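Local coordinates for structural protein ORF273 (Acidianus two-tailed virus, PDB 4ART) that is a virion structural protein of unknown molecular role, with a new fold that withstands heat and acid, at residues L31-E42 with N56-I67. Numbering follows the deposited sequence.
Sequences LADIVENEIEKE and NFYYYILRDGKI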
loop_
_atom_site.group_PDB
_atom_site.type_symbol
_atom_site.label_atom_id
_atom_site.label_comp_id
_atom_site.label_asym_id
_atom_site.label_seq_id
_atom_site.Cartn_x
_atom_site.Cartn_y
_atom_site.Cartn_z
ATOM N N LEU A 31 18.890 8.523 16.405
ATOM C CA LEU A 31 17.500 8.298 16.014
ATOM C C LEU A 31 17.194 6.819 15.794
ATOM O O LEU A 31 16.130 6.365 16.198
ATOM C CB LEU A 31 17.144 9.118 14.747
ATOM C CG LEU A 31 16.927 10.625 14.953
ATOM C CD1 LEU A 31 16.953 11.348 13.609
ATOM C CD2 LEU A 31 15.605 10.913 15.711
ATOM N N ALA A 32 18.116 6.078 15.143
ATOM C CA ALA A 32 17.956 4.647 14.876
ATOM C C ALA A 32 17.928 3.837 16.187
ATOM O O ALA A 32 17.098 2.950 16.319
ATOM C CB ALA A 32 19.057 4.160 13.964
ATOM N N ASP A 33 18.784 4.191 17.181
ATOM C CA ASP A 33 18.757 3.536 18.494
ATOM C C ASP A 33 17.449 3.847 19.254
ATOM O O ASP A 33 16.916 2.960 19.931
ATOM C CB ASP A 33 19.996 3.877 19.314
ATOM C CG ASP A 33 21.286 3.329 18.713
ATOM O OD1 ASP A 33 21.210 2.375 17.886
ATOM O OD2 ASP A 33 22.371 3.859 19.048
ATOM N N ILE A 34 16.910 5.086 19.104
ATOM C CA ILE A 34 15.624 5.478 19.708
ATOM C C ILE A 34 14.510 4.565 19.138
ATOM O O ILE A 34 13.733 4.004 19.904
ATOM C CB ILE A 34 15.319 7.007 19.546
ATOM C CG1 ILE A 34 16.264 7.868 20.446
ATOM C CG2 ILE A 34 13.831 7.330 19.838
ATOM C CD1 ILE A 34 16.440 9.341 19.960
ATOM N N VAL A 35 14.482 4.375 17.801
ATOM C CA VAL A 35 13.479 3.520 17.127
ATOM C C VAL A 35 13.667 2.071 17.573
ATOM O O VAL A 35 12.728 1.473 18.059
ATOM C CB VAL A 35 13.468 3.690 15.572
ATOM C CG1 VAL A 35 12.624 2.600 14.892
ATOM C CG2 VAL A 35 12.969 5.073 15.175
ATOM N N GLU A 36 14.899 1.542 17.484
ATOM C CA GLU A 36 15.226 0.182 17.919
ATOM C C GLU A 36 14.788 -0.113 19.351
ATOM O O GLU A 36 14.210 -1.168 19.586
ATOM C CB GLU A 36 16.717 -0.083 17.758
ATOM C CG GLU A 36 17.177 -1.441 18.263
ATOM C CD GLU A 36 18.053 -1.406 19.499
ATOM O OE1 GLU A 36 18.988 -0.574 19.557
ATOM O OE2 GLU A 36 17.833 -2.254 20.394
ATOM N N ASN A 37 15.077 0.806 20.298
ATOM C CA ASN A 37 14.749 0.651 21.709
ATOM C C ASN A 37 13.268 0.541 21.929
ATOM O O ASN A 37 12.833 -0.227 22.781
ATOM C CB ASN A 37 15.318 1.778 22.553
ATOM C CG ASN A 37 16.751 1.553 22.977
ATOM O OD1 ASN A 37 17.138 0.458 23.408
ATOM N ND2 ASN A 37 17.565 2.599 22.910
ATOM N N GLU A 38 12.499 1.303 21.144
ATOM C CA GLU A 38 11.058 1.301 21.206
ATOM C C GLU A 38 10.475 0.002 20.607
ATOM O O GLU A 38 9.666 -0.622 21.271
ATOM C CB GLU A 38 10.496 2.577 20.551
ATOM C CG GLU A 38 8.996 2.797 20.741
ATOM C CD GLU A 38 8.411 2.757 22.145
ATOM O OE1 GLU A 38 9.127 3.073 23.125
ATOM O OE2 GLU A 38 7.208 2.434 22.256
ATOM N N ILE A 39 10.898 -0.425 19.384
ATOM C CA ILE A 39 10.407 -1.687 18.782
ATOM C C ILE A 39 10.693 -2.850 19.757
ATOM O O ILE A 39 9.812 -3.664 20.011
ATOM C CB ILE A 39 10.998 -1.999 17.365
ATOM C CG1 ILE A 39 11.058 -0.770 16.403
ATOM C CG2 ILE A 39 10.321 -3.216 16.716
ATOM C CD1 ILE A 39 9.752 -0.102 16.008
ATOM N N GLU A 40 11.922 -2.899 20.306
ATOM C CA GLU A 40 12.360 -3.906 21.269
ATOM C C GLU A 40 11.409 -3.944 22.479
ATOM O O GLU A 40 10.868 -5.013 22.778
ATOM C CB GLU A 40 13.796 -3.606 21.706
ATOM C CG GLU A 40 14.480 -4.723 22.456
ATOM C CD GLU A 40 15.811 -4.244 22.987
ATOM O OE1 GLU A 40 15.815 -3.546 24.030
ATOM O OE2 GLU A 40 16.845 -4.522 22.335
ATOM N N LYS A 41 11.162 -2.759 23.117
ATOM C CA LYS A 41 10.270 -2.555 24.276
ATOM C C LYS A 41 8.875 -3.087 23.972
ATOM O O LYS A 41 8.293 -3.774 24.804
ATOM C CB LYS A 41 10.200 -1.060 24.643
ATOM C CG LYS A 41 9.549 -0.766 25.985
ATOM C CD LYS A 41 9.180 0.707 26.135
ATOM C CE LYS A 41 7.739 0.984 25.749
ATOM N NZ LYS A 41 7.355 2.398 25.996
ATOM N N GLU A 42 8.369 -2.791 22.763
ATOM C CA GLU A 42 7.062 -3.239 22.267
ATOM C C GLU A 42 7.000 -4.748 22.066
ATOM O O GLU A 42 5.990 -5.352 22.415
ATOM C CB GLU A 42 6.677 -2.503 20.977
ATOM C CG GLU A 42 6.395 -1.024 21.199
ATOM C CD GLU A 42 5.068 -0.483 20.700
ATOM O OE1 GLU A 42 4.347 -1.200 19.966
ATOM O OE2 GLU A 42 4.779 0.699 20.995
ATOM N N ASN A 56 1.979 -0.614 17.849
ATOM C CA ASN A 56 2.005 0.698 17.195
ATOM C C ASN A 56 2.871 0.695 15.942
ATOM O O ASN A 56 3.988 0.172 15.952
ATOM C CB ASN A 56 2.466 1.804 18.179
ATOM C CG ASN A 56 1.534 2.020 19.363
ATOM O OD1 ASN A 56 0.419 2.535 19.220
ATOM N ND2 ASN A 56 1.986 1.661 20.564
ATOM N N PHE A 57 2.336 1.271 14.868
ATOM C CA PHE A 57 3.023 1.426 13.590
ATOM C C PHE A 57 3.561 2.834 13.338
ATOM O O PHE A 57 4.538 2.971 12.607
ATOM C CB PHE A 57 2.160 0.929 12.423
ATOM C CG PHE A 57 1.794 -0.533 12.577
ATOM C CD1 PHE A 57 0.695 -0.916 13.334
ATOM C CD2 PHE A 57 2.586 -1.533 12.018
ATOM C CE1 PHE A 57 0.392 -2.267 13.522
ATOM C CE2 PHE A 57 2.271 -2.881 12.196
ATOM C CZ PHE A 57 1.172 -3.239 12.938
ATOM N N TYR A 58 2.951 3.864 13.938
ATOM C CA TYR A 58 3.359 5.247 13.718
ATOM C C TYR A 58 3.817 5.916 14.994
ATOM O O TYR A 58 3.180 5.756 16.035
ATOM C CB TYR A 58 2.246 6.058 13.027
ATOM C CG TYR A 58 1.817 5.477 11.696
ATOM C CD1 TYR A 58 2.559 5.705 10.543
ATOM C CD2 TYR A 58 0.690 4.666 11.597
ATOM C CE1 TYR A 58 2.187 5.149 9.322
ATOM C CE2 TYR A 58 0.307 4.103 10.377
ATOM C CZ TYR A 58 1.051 4.358 9.240
ATOM O OH TYR A 58 0.684 3.802 8.038
ATOM N N TYR A 59 4.929 6.653 14.912
ATOM C CA TYR A 59 5.483 7.340 16.069
ATOM C C TYR A 59 6.015 8.704 15.720
ATOM O O TYR A 59 6.381 8.959 14.574
ATOM C CB TYR A 59 6.681 6.574 16.646
ATOM C CG TYR A 59 6.419 5.158 17.080
ATOM C CD1 TYR A 59 6.078 4.867 18.398
ATOM C CD2 TYR A 59 6.642 4.092 16.212
ATOM C CE1 TYR A 59 5.874 3.557 18.815
ATOM C CE2 TYR A 59 6.438 2.779 16.618
ATOM C CZ TYR A 59 6.070 2.519 17.922
ATOM O OH TYR A 59 5.902 1.232 18.317
ATOM N N TYR A 60 6.151 9.554 16.746
ATOM C CA TYR A 60 6.856 10.815 16.610
ATOM C C TYR A 60 8.081 10.775 17.527
ATOM O O TYR A 60 8.012 10.250 18.638
ATOM C CB TYR A 60 5.993 12.006 17.014
ATOM C CG TYR A 60 4.731 12.220 16.198
ATOM C CD1 TYR A 60 4.776 12.286 14.810
ATOM C CD2 TYR A 60 3.519 12.496 16.820
ATOM C CE1 TYR A 60 3.622 12.544 14.060
ATOM C CE2 TYR A 60 2.371 12.771 16.084
ATOM C CZ TYR A 60 2.420 12.773 14.702
ATOM O OH TYR A 60 1.271 13.024 13.987
ATOM N N ILE A 61 9.188 11.333 17.067
ATOM C CA ILE A 61 10.378 11.502 17.879
ATOM C C ILE A 61 10.478 12.998 18.071
ATOM O O ILE A 61 10.424 13.765 17.098
ATOM C CB ILE A 61 11.698 10.854 17.351
ATOM C CG1 ILE A 61 11.500 9.350 17.071
ATOM C CG2 ILE A 61 12.856 11.065 18.351
ATOM C CD1 ILE A 61 12.693 8.632 16.416
ATOM N N LEU A 62 10.550 13.405 19.340
ATOM C CA LEU A 62 10.636 14.797 19.722
ATOM C C LEU A 62 12.074 15.255 19.668
ATOM O O LEU A 62 12.999 14.432 19.547
ATOM C CB LEU A 62 9.980 15.052 21.101
ATOM C CG LEU A 62 8.448 14.904 21.190
ATOM C CD1 LEU A 62 7.902 15.562 22.435
ATOM C CD2 LEU A 62 7.711 15.203 19.889
ATOM N N ARG A 63 12.267 16.571 19.687
ATOM C CA ARG A 63 13.579 17.190 19.558
ATOM C C ARG A 63 14.499 16.775 20.748
ATOM O O ARG A 63 15.703 16.710 20.583
ATOM C CB ARG A 63 13.367 18.723 19.397
ATOM C CG ARG A 63 14.544 19.528 18.873
ATOM C CD ARG A 63 14.903 19.330 17.411
ATOM N NE ARG A 63 16.197 19.944 17.087
ATOM C CZ ARG A 63 17.386 19.390 17.320
ATOM N NH1 ARG A 63 17.469 18.188 17.887
ATOM N NH2 ARG A 63 18.502 20.035 16.998
ATOM N N ASP A 64 13.895 16.367 21.889
ATOM C CA ASP A 64 14.573 15.893 23.099
ATOM C C ASP A 64 14.845 14.373 23.055
ATOM O O ASP A 64 15.331 13.815 24.034
ATOM C CB ASP A 64 13.778 16.270 24.363
ATOM C CG ASP A 64 12.367 15.678 24.473
ATOM O OD1 ASP A 64 12.018 14.788 23.655
ATOM O OD2 ASP A 64 11.637 16.075 25.384
ATOM N N GLY A 65 14.504 13.735 21.943
ATOM C CA GLY A 65 14.715 12.303 21.736
ATOM C C GLY A 65 13.630 11.377 22.255
ATOM O O GLY A 65 13.748 10.161 22.108
ATOM N N LYS A 66 12.575 11.918 22.872
ATOM C CA LYS A 66 11.466 11.078 23.349
ATOM C C LYS A 66 10.650 10.548 22.198
ATOM O O LYS A 66 10.473 11.246 21.197
ATOM C CB LYS A 66 10.585 11.798 24.391
ATOM C CG LYS A 66 11.102 11.648 25.816
ATOM C CD LYS A 66 10.245 10.655 26.605
ATOM C CE LYS A 66 9.782 11.263 27.883
ATOM N NZ LYS A 66 8.773 10.413 28.582
ATOM N N ILE A 67 10.204 9.291 22.309
ATOM C CA ILE A 67 9.401 8.650 21.267
ATOM C C ILE A 67 7.973 8.353 21.765
ATOM O O ILE A 67 7.803 7.814 22.857
ATOM C CB ILE A 67 10.126 7.422 20.625
ATOM C CG1 ILE A 67 9.385 6.905 19.344
ATOM C CG2 ILE A 67 10.401 6.309 21.653
ATOM C CD1 ILE A 67 10.207 5.991 18.383
#
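The carboxylate of E42 grips N56 with both oxygens. OE2 takes a nearly straight bond (170°) from N56 ND2 at 3.0 Å, lying almost in the amide plane, while OE1 accepts the backbone N of N56 at 3.2 Å along a more bent path. Both oxygens use their syn lone pairs. A glutamate suits the place because its two acceptors match the side-chain and main-chain N-H groups of N56. E42 OE2 also sits in plane at the edge of the Y59 ring, 3.0 Å from Y59 OH, the carboxylate turned 78° from the ring. Next along the helix, E38 lays its aliphatic CG 3.7 Å from Y59 CE1 and also touches I67 CG2; a bend at chi2 (52°) turns its carboxylate toward K41, whose NZ makes a long salt bridge with E38 OE1 at 3.4 Å. Beyond lies a largely apolar cluster. The methyls L31 CD2, I34 CG2 and V35 CG2 each lie 3.8 Å from I61 CD1. I34 CG2 also meets I67 CB, and its CD1 reaches the polar G65 O at 3.5 Å. The type I turn from L62 ends at G65, whose positive phi favours glycine, and D64 OD1 accepts from K66 N in an Asx turn. L31, V35 and I39 continue onto strand 139-146: helix 23-44 packs across one face of the mixed sheet, here covering the hairpin of strands 58-62 and 67-69, a helix-on-sheet packing within a new fold.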